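YECBM32 (PDB 2JDA) binds polygalacturonic acid, the backbone of plant cell-wall pectin, as a periplasmic family 32 carbohydrate-binding module from Yersinia enterocolitica. Local coordinates at residues E57-V62 / N129-N134; E101-T106 / P140-K145; W45-L50 / A110-L115. One frame throughout, in Å; residues are numbered along the deposited sequence.

Contact 1 (E57-V62 / N129-N134); sequences ENILIV and NEIAIN. With CA (calcium ion), chain C.
The side chains of Asn134 and Glu57 cross at about a right angle, amide and carboxylate planes 78° apart. Asn134 OD1 receives Glu57 N in the plane of the amide carbonyl, in a nearly straight bond of 2.8 Å, and takes a weak second bond from Asn58 N. ND2 bonds to Ser55 O, which should help hold the amide. An asparagine suits a strand end, since its amide can stand in for a backbone carbonyl. At the other end, Glu130 turns its carboxylate away from Val62 through a bend at chi2 (68°), and OE1 binds the calcium ion at 2.4 Å, as does Asn129 O. Asn129 and Glu130 share Val62 as their one opposite, forming a classic beta bulge; Asn129 N reaches Val62 O at 2.8 Å, whereas Glu130 N bonds to it only weakly. The antiparallel pairing places branched residues on one face: Ile59 CG2 meets Ile131 CG1 at 3.8 Å, and Ile59 CG1 meets Ile133 CD1 at 3.7 Å. Asn28, Asp31, Asp33 and Thr36 supply further calcium ligands, and Gly32 N holds Glu130 OE2. Strand 53-63 has strand 101-105 on its other edge, while the isoleucine face packs against strands 44-50 and 112-120.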
loop_
_atom_site.group_PDB
_atom_site.type_symbol
_atom_site.label_atom_id
_atom_site.label_comp_id
_atom_site.label_asym_id
_atom_site.label_seq_id
_atom_site.Cartn_x
_atom_site.Cartn_y
_atom_site.Cartn_z
ATOM N N GLU A 57 -7.946 -10.892 1.585
ATOM C CA GLU A 57 -8.364 -11.232 0.232
ATOM C C GLU A 57 -8.187 -10.123 -0.773
ATOM O O GLU A 57 -8.170 -10.408 -1.975
ATOM C CB GLU A 57 -9.788 -11.720 0.195
ATOM C CG GLU A 57 -10.860 -10.795 0.562
ATOM C CD GLU A 57 -12.210 -11.436 0.321
ATOM O OE1 GLU A 57 -12.458 -12.476 1.001
ATOM O OE2 GLU A 57 -12.978 -10.955 -0.581
ATOM N N ASN A 58 -8.037 -8.868 -0.333
ATOM C CA ASN A 58 -7.746 -7.812 -1.302
ATOM C C ASN A 58 -7.037 -6.649 -0.624
ATOM O O ASN A 58 -7.064 -6.544 0.598
ATOM C CB ASN A 58 -8.966 -7.359 -2.097
ATOM C CG ASN A 58 -9.879 -6.465 -1.384
ATOM O OD1 ASN A 58 -9.462 -5.458 -0.816
ATOM N ND2 ASN A 58 -11.177 -6.801 -1.408
ATOM N N ILE A 59 -6.386 -5.834 -1.434
ATOM C CA ILE A 59 -5.813 -4.570 -0.988
ATOM C C ILE A 59 -6.273 -3.498 -1.966
ATOM O O ILE A 59 -6.085 -3.622 -3.170
ATOM C CB ILE A 59 -4.285 -4.657 -0.938
ATOM C CG1 ILE A 59 -3.820 -5.671 0.107
ATOM C CG2 ILE A 59 -3.701 -3.273 -0.700
ATOM C CD1 ILE A 59 -2.382 -6.226 -0.090
ATOM N N LEU A 60 -6.837 -2.428 -1.431
ATOM C CA LEU A 60 -7.133 -1.210 -2.178
ATOM C C LEU A 60 -5.909 -0.290 -2.067
ATOM O O LEU A 60 -5.479 0.014 -0.965
ATOM C CB LEU A 60 -8.367 -0.518 -1.599
ATOM C CG LEU A 60 -8.629 0.905 -2.157
ATOM C CD1 LEU A 60 -9.100 0.887 -3.580
ATOM C CD2 LEU A 60 -9.637 1.648 -1.289
ATOM N N ILE A 61 -5.374 0.150 -3.186
ATOM C CA ILE A 61 -4.276 1.103 -3.242
ATOM C C ILE A 61 -4.689 2.312 -4.066
ATOM O O ILE A 61 -5.231 2.197 -5.160
ATOM C CB ILE A 61 -2.947 0.447 -3.708
ATOM C CG1 ILE A 61 -1.812 1.449 -3.541
ATOM C CG2 ILE A 61 -3.032 -0.108 -5.131
ATOM C CD1 ILE A 61 -0.437 0.857 -3.769
ATOM N N VAL A 62 -4.456 3.489 -3.480
ATOM C CA VAL A 62 -4.794 4.778 -4.076
ATOM C C VAL A 62 -3.489 5.588 -4.148
ATOM O O VAL A 62 -3.175 6.352 -3.240
ATOM C CB VAL A 62 -5.892 5.480 -3.270
ATOM C CG1 VAL A 62 -6.329 6.773 -4.003
ATOM C CG2 VAL A 62 -7.086 4.539 -2.984
ATOM N N ASN A 129 -1.865 7.856 -1.269
ATOM C CA ASN A 129 -2.922 8.569 -0.556
ATOM C C ASN A 129 -3.631 7.687 0.454
ATOM O O ASN A 129 -3.973 8.119 1.576
ATOM C CB ASN A 129 -3.959 9.125 -1.531
ATOM C CG ASN A 129 -3.410 10.143 -2.520
ATOM O OD1 ASN A 129 -2.401 10.799 -2.289
ATOM N ND2 ASN A 129 -4.105 10.273 -3.690
ATOM N N GLU A 130 -3.913 6.439 0.080
ATOM C CA GLU A 130 -4.692 5.567 0.928
ATOM C C GLU A 130 -4.451 4.109 0.523
ATOM O O GLU A 130 -4.178 3.757 -0.630
ATOM C CB GLU A 130 -6.178 5.906 0.764
ATOM C CG GLU A 130 -7.026 5.557 1.931
ATOM C CD GLU A 130 -6.798 6.362 3.215
ATOM O OE1 GLU A 130 -6.269 7.516 3.326
ATOM O OE2 GLU A 130 -7.105 5.722 4.172
ATOM N N ILE A 131 -4.456 3.269 1.549
ATOM C CA ILE A 131 -4.479 1.844 1.413
ATOM C C ILE A 131 -5.532 1.302 2.348
ATOM O O ILE A 131 -5.686 1.739 3.483
ATOM C CB ILE A 131 -3.101 1.272 1.724
ATOM C CG1 ILE A 131 -2.960 -0.169 1.284
ATOM C CG2 ILE A 131 -2.779 1.429 3.121
ATOM C CD1 ILE A 131 -1.516 -0.396 0.740
ATOM N N ALA A 132 -6.230 0.281 1.894
ATOM C CA ALA A 132 -7.175 -0.428 2.770
ATOM C C ALA A 132 -7.065 -1.934 2.487
ATOM O O ALA A 132 -6.682 -2.339 1.375
ATOM C CB ALA A 132 -8.580 0.059 2.577
ATOM N N ILE A 133 -7.434 -2.740 3.454
ATOM C CA ILE A 133 -7.327 -4.197 3.361
ATOM C C ILE A 133 -8.764 -4.754 3.405
ATOM O O ILE A 133 -9.566 -4.372 4.236
ATOM C CB ILE A 133 -6.517 -4.735 4.514
ATOM C CG1 ILE A 133 -5.122 -4.042 4.627
ATOM C CG2 ILE A 133 -6.489 -6.244 4.477
ATOM C CD1 ILE A 133 -4.346 -4.200 3.509
ATOM N N ASN A 134 -9.070 -5.644 2.486
ATOM C CA ASN A 134 -10.402 -6.237 2.349
ATOM C C ASN A 134 -11.487 -5.161 2.107
ATOM O O ASN A 134 -12.473 -5.048 2.850
ATOM C CB ASN A 134 -10.720 -7.056 3.589
ATOM C CG ASN A 134 -9.856 -8.282 3.719
ATOM O OD1 ASN A 134 -9.199 -8.714 2.767
ATOM N ND2 ASN A 134 -9.877 -8.890 4.914
HETATM CA CA CA C . -4.783 9.452 3.383
#

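Contact 2 (E101-T106 / P140-K145); sequences EKLTFT and PSRAIK. With SO4 (sulfate ion), chain H.
All-extended torsions carry Arg142 out to Glu101: chi1 of 176° sets CG trans to the backbone N, and the chain runs straight to NE. Glu101, extended beyond CG, brings OE1 to the guanidinium edge, where NH1 forms a salt bridge of 2.8 Å. The oxygen is met on its syn side, somewhat out of the carboxylate plane, with the two planar groups only 21° apart. Each group has a further partner, Ser94 N for Glu101 OE2 and Glu92 O for Arg142 NH1, which should help fix both. The long aliphatic stem of arginine also serves packing, CD lying 3.9 Å from Leu103 CD2. Strand 141-143 adds to strand 101-105 as a short parallel edge strand of the mixed sheet in this F5/8 type C beta-sandwich. Arg142 N bonds to Lys102 O, Thr104 N to Arg142 O, and Ile144 N to Thr104 O. Ile144 then turns inward: CG2 approaches Leu103 CD2 at 4.0 Å, and CD1 lies 3.9 Å from Phe105 CD2, beside strands 71-78 and 85-92. Ser141 OG and N donate to sulfate O2 (2.6 Å) and O1 (3.0 Å), and Lys102 NZ adds a weak bond; the ion probably comes from the crystallisation liquor.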
loop_
_atom_site.group_PDB
_atom_site.type_symbol
_atom_site.label_atom_id
_atom_site.label_comp_id
_atom_site.label_asym_id
_atom_site.label_seq_id
_atom_site.Cartn_x
_atom_site.Cartn_y
_atom_site.Cartn_z
ATOM N N GLU A 101 -6.996 1.143 -7.213
ATOM C CA GLU A 101 -7.066 -0.219 -7.737
ATOM C C GLU A 101 -7.339 -1.207 -6.614
ATOM O O GLU A 101 -6.831 -1.026 -5.484
ATOM C CB GLU A 101 -5.779 -0.650 -8.407
ATOM C CG GLU A 101 -5.394 0.184 -9.600
ATOM C CD GLU A 101 -4.092 -0.257 -10.194
ATOM O OE1 GLU A 101 -4.083 -1.264 -10.946
ATOM O OE2 GLU A 101 -3.074 0.452 -9.964
ATOM N N LYS A 102 -8.105 -2.261 -6.938
ATOM C CA LYS A 102 -8.404 -3.330 -5.995
ATOM C C LYS A 102 -7.567 -4.526 -6.441
ATOM O O LYS A 102 -7.846 -5.168 -7.456
ATOM C CB LYS A 102 -9.896 -3.657 -6.060
ATOM C CG LYS A 102 -10.319 -4.736 -5.101
ATOM C CD LYS A 102 -11.841 -4.942 -5.078
ATOM C CE LYS A 102 -12.311 -5.856 -6.105
ATOM N NZ LYS A 102 -13.674 -6.403 -5.614
ATOM N N LEU A 103 -6.544 -4.804 -5.669
ATOM C CA LEU A 103 -5.610 -5.893 -5.939
ATOM C C LEU A 103 -6.104 -7.135 -5.276
ATOM O O LEU A 103 -6.418 -7.104 -4.078
ATOM C CB LEU A 103 -4.207 -5.540 -5.409
ATOM C CG LEU A 103 -3.652 -4.172 -5.810
ATOM C CD1 LEU A 103 -2.296 -3.999 -5.175
ATOM C CD2 LEU A 103 -3.638 -3.965 -7.296
ATOM N N THR A 104 -6.111 -8.241 -6.015
ATOM C CA THR A 104 -6.590 -9.532 -5.469
ATOM C C THR A 104 -5.541 -10.615 -5.660
ATOM O O THR A 104 -4.643 -10.485 -6.467
ATOM C CB THR A 104 -7.924 -9.950 -6.096
ATOM O OG1 THR A 104 -7.758 -10.144 -7.500
ATOM C CG2 THR A 104 -8.982 -8.901 -5.915
ATOM N N PHE A 105 -5.704 -11.708 -4.920
ATOM C CA PHE A 105 -4.682 -12.712 -4.787
ATOM C C PHE A 105 -5.301 -13.862 -3.997
ATOM O O PHE A 105 -6.349 -13.721 -3.350
ATOM C CB PHE A 105 -3.446 -12.179 -4.050
ATOM C CG PHE A 105 -3.786 -11.239 -2.927
ATOM C CD1 PHE A 105 -4.163 -11.717 -1.692
ATOM C CD2 PHE A 105 -3.789 -9.874 -3.128
ATOM C CE1 PHE A 105 -4.497 -10.838 -0.659
ATOM C CE2 PHE A 105 -4.137 -9.008 -2.149
ATOM C CZ PHE A 105 -4.504 -9.482 -0.893
ATOM N N THR A 106 -4.667 -15.011 -4.076
ATOM C CA THR A 106 -5.049 -16.156 -3.235
ATOM C C THR A 106 -5.093 -15.675 -1.778
ATOM O O THR A 106 -4.068 -15.134 -1.287
ATOM C CB THR A 106 -4.000 -17.248 -3.355
ATOM O OG1 THR A 106 -4.082 -17.857 -4.657
ATOM C CG2 THR A 106 -4.269 -18.350 -2.361
ATOM N N PRO A 140 -12.861 -2.985 -10.503
ATOM C CA PRO A 140 -12.575 -4.339 -11.003
ATOM C C PRO A 140 -11.390 -4.967 -10.256
ATOM O O PRO A 140 -10.416 -4.287 -9.918
ATOM C CB PRO A 140 -12.208 -4.115 -12.461
ATOM C CG PRO A 140 -11.687 -2.775 -12.522
ATOM C CD PRO A 140 -12.541 -1.963 -11.535
ATOM N N SER A 141 -11.446 -6.273 -10.026
ATOM C CA SER A 141 -10.332 -6.969 -9.428
ATOM C C SER A 141 -9.156 -7.004 -10.374
ATOM O O SER A 141 -9.323 -7.332 -11.552
ATOM C CB SER A 141 -10.748 -8.391 -9.108
ATOM O OG SER A 141 -11.690 -8.426 -8.063
ATOM N N ARG A 142 -7.977 -6.664 -9.868
ATOM C CA ARG A 142 -6.713 -6.863 -10.565
ATOM C C ARG A 142 -5.947 -7.940 -9.821
ATOM O O ARG A 142 -5.430 -7.722 -8.738
ATOM C CB ARG A 142 -5.889 -5.588 -10.633
ATOM C CG ARG A 142 -4.539 -5.752 -11.255
ATOM C CD ARG A 142 -3.705 -4.522 -11.153
ATOM N NE ARG A 142 -2.329 -4.806 -11.499
ATOM C CZ ARG A 142 -1.349 -3.909 -11.454
ATOM N NH1 ARG A 142 -1.596 -2.639 -11.096
ATOM N NH2 ARG A 142 -0.115 -4.282 -11.758
ATOM N N ALA A 143 -5.932 -9.133 -10.398
ATOM C CA ALA A 143 -5.250 -10.246 -9.752
ATOM C C ALA A 143 -3.744 -10.054 -9.904
ATOM O O ALA A 143 -3.248 -9.843 -11.006
ATOM C CB ALA A 143 -5.693 -11.580 -10.340
ATOM N N ILE A 144 -2.988 -10.137 -8.795
ATOM C CA ILE A 144 -1.560 -9.794 -8.845
ATOM C C ILE A 144 -0.619 -10.926 -8.833
ATOM O O ILE A 144 0.573 -10.750 -9.204
ATOM C CB ILE A 144 -1.150 -8.759 -7.780
ATOM C CG1 ILE A 144 -1.434 -9.286 -6.367
ATOM C CG2 ILE A 144 -1.879 -7.461 -8.029
ATOM C CD1 ILE A 144 -0.929 -8.374 -5.259
ATOM N N LYS A 145 -1.100 -12.068 -8.408
ATOM C CA LYS A 145 -0.333 -13.311 -8.616
ATOM C C LYS A 145 -1.300 -14.510 -8.661
ATOM O O LYS A 145 -2.380 -14.433 -8.010
ATOM C CB LYS A 145 0.706 -13.433 -7.491
ATOM C CG LYS A 145 1.577 -14.674 -7.573
ATOM C CD LYS A 145 2.572 -14.662 -6.398
ATOM C CE LYS A 145 3.399 -15.895 -6.345
ATOM N NZ LYS A 145 4.259 -15.817 -5.094
HETATM S S SO4 H . -14.871 -8.101 -9.900
HETATM O O1 SO4 H . -14.072 -7.359 -10.848
HETATM O O2 SO4 H . -14.187 -8.097 -8.587
HETATM O O3 SO4 H . -16.122 -7.348 -9.728
HETATM O O4 SO4 H . -14.932 -9.423 -10.292
HETATM O O HOH W 1 -8.755 -2.172 -9.869
HETATM O O HOH W 2 -2.099 -15.468 -5.561
#

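Contact 3 (W45-L50 / A110-L115); sequences WVQLEL and AKYIKL. With GOL (glycerol), chain F.
Glu49 lies alongside Tyr112, its CG 3.6 Å from ring atom CE1, so that the methylene part of an acidic residue packs beside an aromatic one. Both polar ends reach the same water, which bonds to Glu49 OE1 and to Tyr112 OH and lies at the ring edge. A second water joins Glu49 OE2 to Lys111 NZ; the two charged atoms are 4.4 Å apart, beyond a direct salt bridge. Gln47 sends NE2 to within 3.7 Å of Tyr112 CD1, its amide plane 70° from the ring.

Further along the same face, Trp45, Gln47 and Lys114 contact a glycerol, probably from the crystallisation liquor. Glycerol C1 sits 3.5 Å above one face of the Trp45 indole, offset toward the rim. Gln47 OE1 accepts a bond of 2.6 Å from glycerol O3, and Lys114 NZ gives one of 2.9 Å to O1. Lys114 starts with CG trans to its backbone N, then bends at chi3 (72°) and again at chi4, which together bring the amine to the glycerol; Asp116 holds NZ in a salt bridge and Trp84 adds a cation-pi contact.

Behind these groups the backbone sets the spacing. Val46 pairs with Leu115 and Leu48 with Ile113 as antiparallel hydrogen-bonded pairs, and Leu50 N bonds to Lys111 O. Val46, Leu48, Ile113 and Leu115 put their apolar side chains on the opposite face, toward the core, where Val46 CG1 meets Leu115 CB at 4.1 Å. Where strand 112-120 begins, Lys111 and Tyr112 together lie opposite a single residue of strand 71-78, a classic beta bulge.

An indole face beside an amide and a lysine could offer a sugar CH-pi contact and hydrogen bonds; the amine, though already paired with Asp116, might also suit an acidic sugar. A bound glycerol alone does not establish this as the pectin site.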
loop_
_atom_site.group_PDB
_atom_site.type_symbol
_atom_site.label_atom_id
_atom_site.label_comp_id
_atom_site.label_asym_id
_atom_site.label_seq_id
_atom_site.Cartn_x
_atom_site.Cartn_y
_atom_site.Cartn_z
ATOM N N TRP A 45 9.656 1.537 2.566
ATOM C CA TRP A 45 8.630 0.556 2.925
ATOM C C TRP A 45 7.648 1.212 3.853
ATOM O O TRP A 45 7.969 2.142 4.575
ATOM C CB TRP A 45 9.206 -0.749 3.544
ATOM C CG TRP A 45 10.073 -0.563 4.724
ATOM C CD1 TRP A 45 11.421 -0.385 4.724
ATOM C CD2 TRP A 45 9.645 -0.339 6.073
ATOM N NE1 TRP A 45 11.862 -0.134 6.008
ATOM C CE2 TRP A 45 10.784 -0.097 6.848
ATOM C CE3 TRP A 45 8.398 -0.364 6.716
ATOM C CZ2 TRP A 45 10.728 0.140 8.213
ATOM C CZ3 TRP A 45 8.353 -0.163 8.083
ATOM C CH2 TRP A 45 9.510 0.101 8.818
ATOM N N VAL A 46 6.413 0.709 3.820
ATOM C CA VAL A 46 5.347 1.086 4.744
ATOM C C VAL A 46 4.667 -0.191 5.183
ATOM O O VAL A 46 4.405 -1.087 4.354
ATOM C CB VAL A 46 4.404 2.115 4.093
ATOM C CG1 VAL A 46 3.704 1.597 2.830
ATOM C CG2 VAL A 46 3.372 2.598 5.129
ATOM N N GLN A 47 4.449 -0.301 6.491
ATOM C CA GLN A 47 3.978 -1.541 7.115
ATOM C C GLN A 47 2.716 -1.277 7.890
ATOM O O GLN A 47 2.639 -0.362 8.679
ATOM C CB GLN A 47 5.051 -2.122 8.009
ATOM C CG GLN A 47 4.664 -3.385 8.763
ATOM C CD GLN A 47 5.799 -3.899 9.605
ATOM O OE1 GLN A 47 6.834 -4.250 9.053
ATOM N NE2 GLN A 47 5.636 -3.904 10.944
ATOM N N LEU A 48 1.704 -2.070 7.602
ATOM C CA LEU A 48 0.356 -1.984 8.154
ATOM C C LEU A 48 0.173 -3.113 9.135
ATOM O O LEU A 48 0.342 -4.301 8.760
ATOM C CB LEU A 48 -0.681 -2.081 7.051
ATOM C CG LEU A 48 -0.459 -1.196 5.860
ATOM C CD1 LEU A 48 -1.457 -1.530 4.770
ATOM C CD2 LEU A 48 -0.490 0.261 6.224
ATOM N N GLU A 49 -0.125 -2.787 10.384
ATOM C CA GLU A 49 -0.447 -3.795 11.398
ATOM C C GLU A 49 -1.931 -3.795 11.602
ATOM O O GLU A 49 -2.531 -2.739 11.821
ATOM C CB GLU A 49 0.257 -3.478 12.730
ATOM C CG GLU A 49 -0.055 -4.484 13.840
ATOM C CD GLU A 49 0.613 -4.143 15.159
ATOM O OE1 GLU A 49 1.677 -3.454 15.144
ATOM O OE2 GLU A 49 0.094 -4.655 16.201
ATOM N N LEU A 50 -2.526 -4.980 11.470
ATOM C CA LEU A 50 -3.960 -5.186 11.700
ATOM C C LEU A 50 -4.209 -5.465 13.180
ATOM O O LEU A 50 -3.302 -5.831 13.912
ATOM C CB LEU A 50 -4.495 -6.321 10.835
ATOM C CG LEU A 50 -4.149 -6.212 9.342
ATOM C CD1 LEU A 50 -4.744 -7.372 8.584
ATOM C CD2 LEU A 50 -4.637 -4.896 8.775
ATOM N N ALA A 110 -2.753 -13.076 7.743
ATOM C CA ALA A 110 -1.680 -12.152 8.109
ATOM C C ALA A 110 -2.127 -11.222 9.231
ATOM O O ALA A 110 -3.315 -10.919 9.347
ATOM C CB ALA A 110 -1.225 -11.327 6.909
ATOM N N LYS A 111 -1.146 -10.768 10.024
ATOM C CA LYS A 111 -1.320 -9.621 10.928
ATOM C C LYS A 111 -0.658 -8.363 10.373
ATOM O O LYS A 111 -1.037 -7.290 10.736
ATOM C CB LYS A 111 -0.766 -9.931 12.311
ATOM C CG LYS A 111 -0.978 -8.854 13.335
ATOM C CD LYS A 111 -0.598 -9.392 14.700
ATOM C CE LYS A 111 -0.581 -8.336 15.750
ATOM N NZ LYS A 111 -0.143 -8.940 17.044
ATOM N N TYR A 112 0.320 -8.522 9.485
ATOM C CA TYR A 112 1.072 -7.409 8.936
ATOM C C TYR A 112 1.116 -7.509 7.419
ATOM O O TYR A 112 1.323 -8.602 6.837
ATOM C CB TYR A 112 2.517 -7.374 9.410
ATOM C CG TYR A 112 2.676 -7.353 10.914
ATOM C CD1 TYR A 112 2.816 -6.167 11.617
ATOM C CD2 TYR A 112 2.767 -8.533 11.636
ATOM C CE1 TYR A 112 2.977 -6.183 12.992
ATOM C CE2 TYR A 112 2.945 -8.528 13.009
ATOM C CZ TYR A 112 3.056 -7.337 13.678
ATOM O OH TYR A 112 3.228 -7.330 15.068
ATOM N N ILE A 113 0.962 -6.350 6.787
ATOM C CA ILE A 113 1.148 -6.203 5.347
ATOM C C ILE A 113 2.208 -5.152 5.161
ATOM O O ILE A 113 2.070 -4.052 5.667
ATOM C CB ILE A 113 -0.183 -5.819 4.628
ATOM C CG1 ILE A 113 -1.261 -6.926 4.807
ATOM C CG2 ILE A 113 0.074 -5.471 3.150
ATOM C CD1 ILE A 113 -0.994 -8.146 3.967
ATOM N N LYS A 114 3.215 -5.437 4.356
ATOM C CA LYS A 114 4.296 -4.480 4.096
ATOM C C LYS A 114 4.429 -4.253 2.621
ATOM O O LYS A 114 4.519 -5.209 1.864
ATOM C CB LYS A 114 5.599 -4.951 4.720
ATOM C CG LYS A 114 6.769 -3.942 4.527
ATOM C CD LYS A 114 7.986 -4.365 5.368
ATOM C CE LYS A 114 8.745 -5.583 4.895
ATOM N NZ LYS A 114 9.937 -5.264 4.029
ATOM N N LEU A 115 4.466 -2.995 2.196
ATOM C CA LEU A 115 4.785 -2.631 0.832
ATOM C C LEU A 115 6.206 -2.111 0.804
ATOM O O LEU A 115 6.540 -1.181 1.538
ATOM C CB LEU A 115 3.850 -1.559 0.273
ATOM C CG LEU A 115 2.495 -2.048 -0.222
ATOM C CD1 LEU A 115 1.668 -2.518 0.904
ATOM C CD2 LEU A 115 1.774 -0.936 -0.938
HETATM C C1 GOL F . 11.589 -3.524 6.915
HETATM O O1 GOL F . 11.788 -4.669 6.141
HETATM C C2 GOL F . 11.234 -3.754 8.380
HETATM O O2 GOL F . 11.873 -4.798 9.079
HETATM C C3 GOL F . 9.767 -3.874 8.494
HETATM O O3 GOL F . 9.307 -3.853 9.858
HETATM O O HOH W 3 3.390 -4.837 16.316
HETATM O O HOH W 4 1.228 -6.268 18.123
#

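In the fold
Contacts 1 and 2 share the mixed sheet, where strand 53-63 lies beside strand 101-105; their centres are 10 Å apart, and backbone bonds such as Leu103 N to Ile59 O join them. Contact 3 belongs to the five-stranded antiparallel sheet, its centre 11 Å from that of contact 1 and 17 Å from that of contact 2. The two sheets meet through apolar side chains, with Ile131 and Ile133 against Leu48, and Ile61 and Ile131 against Leu115. Along the chain the segments run 45-50, 57-62, 101-106, 110-115, 129-134 and 140-145. Every pair of contacts therefore crosses in sequence, and the sandwich is knitted together by distant parts of the chain.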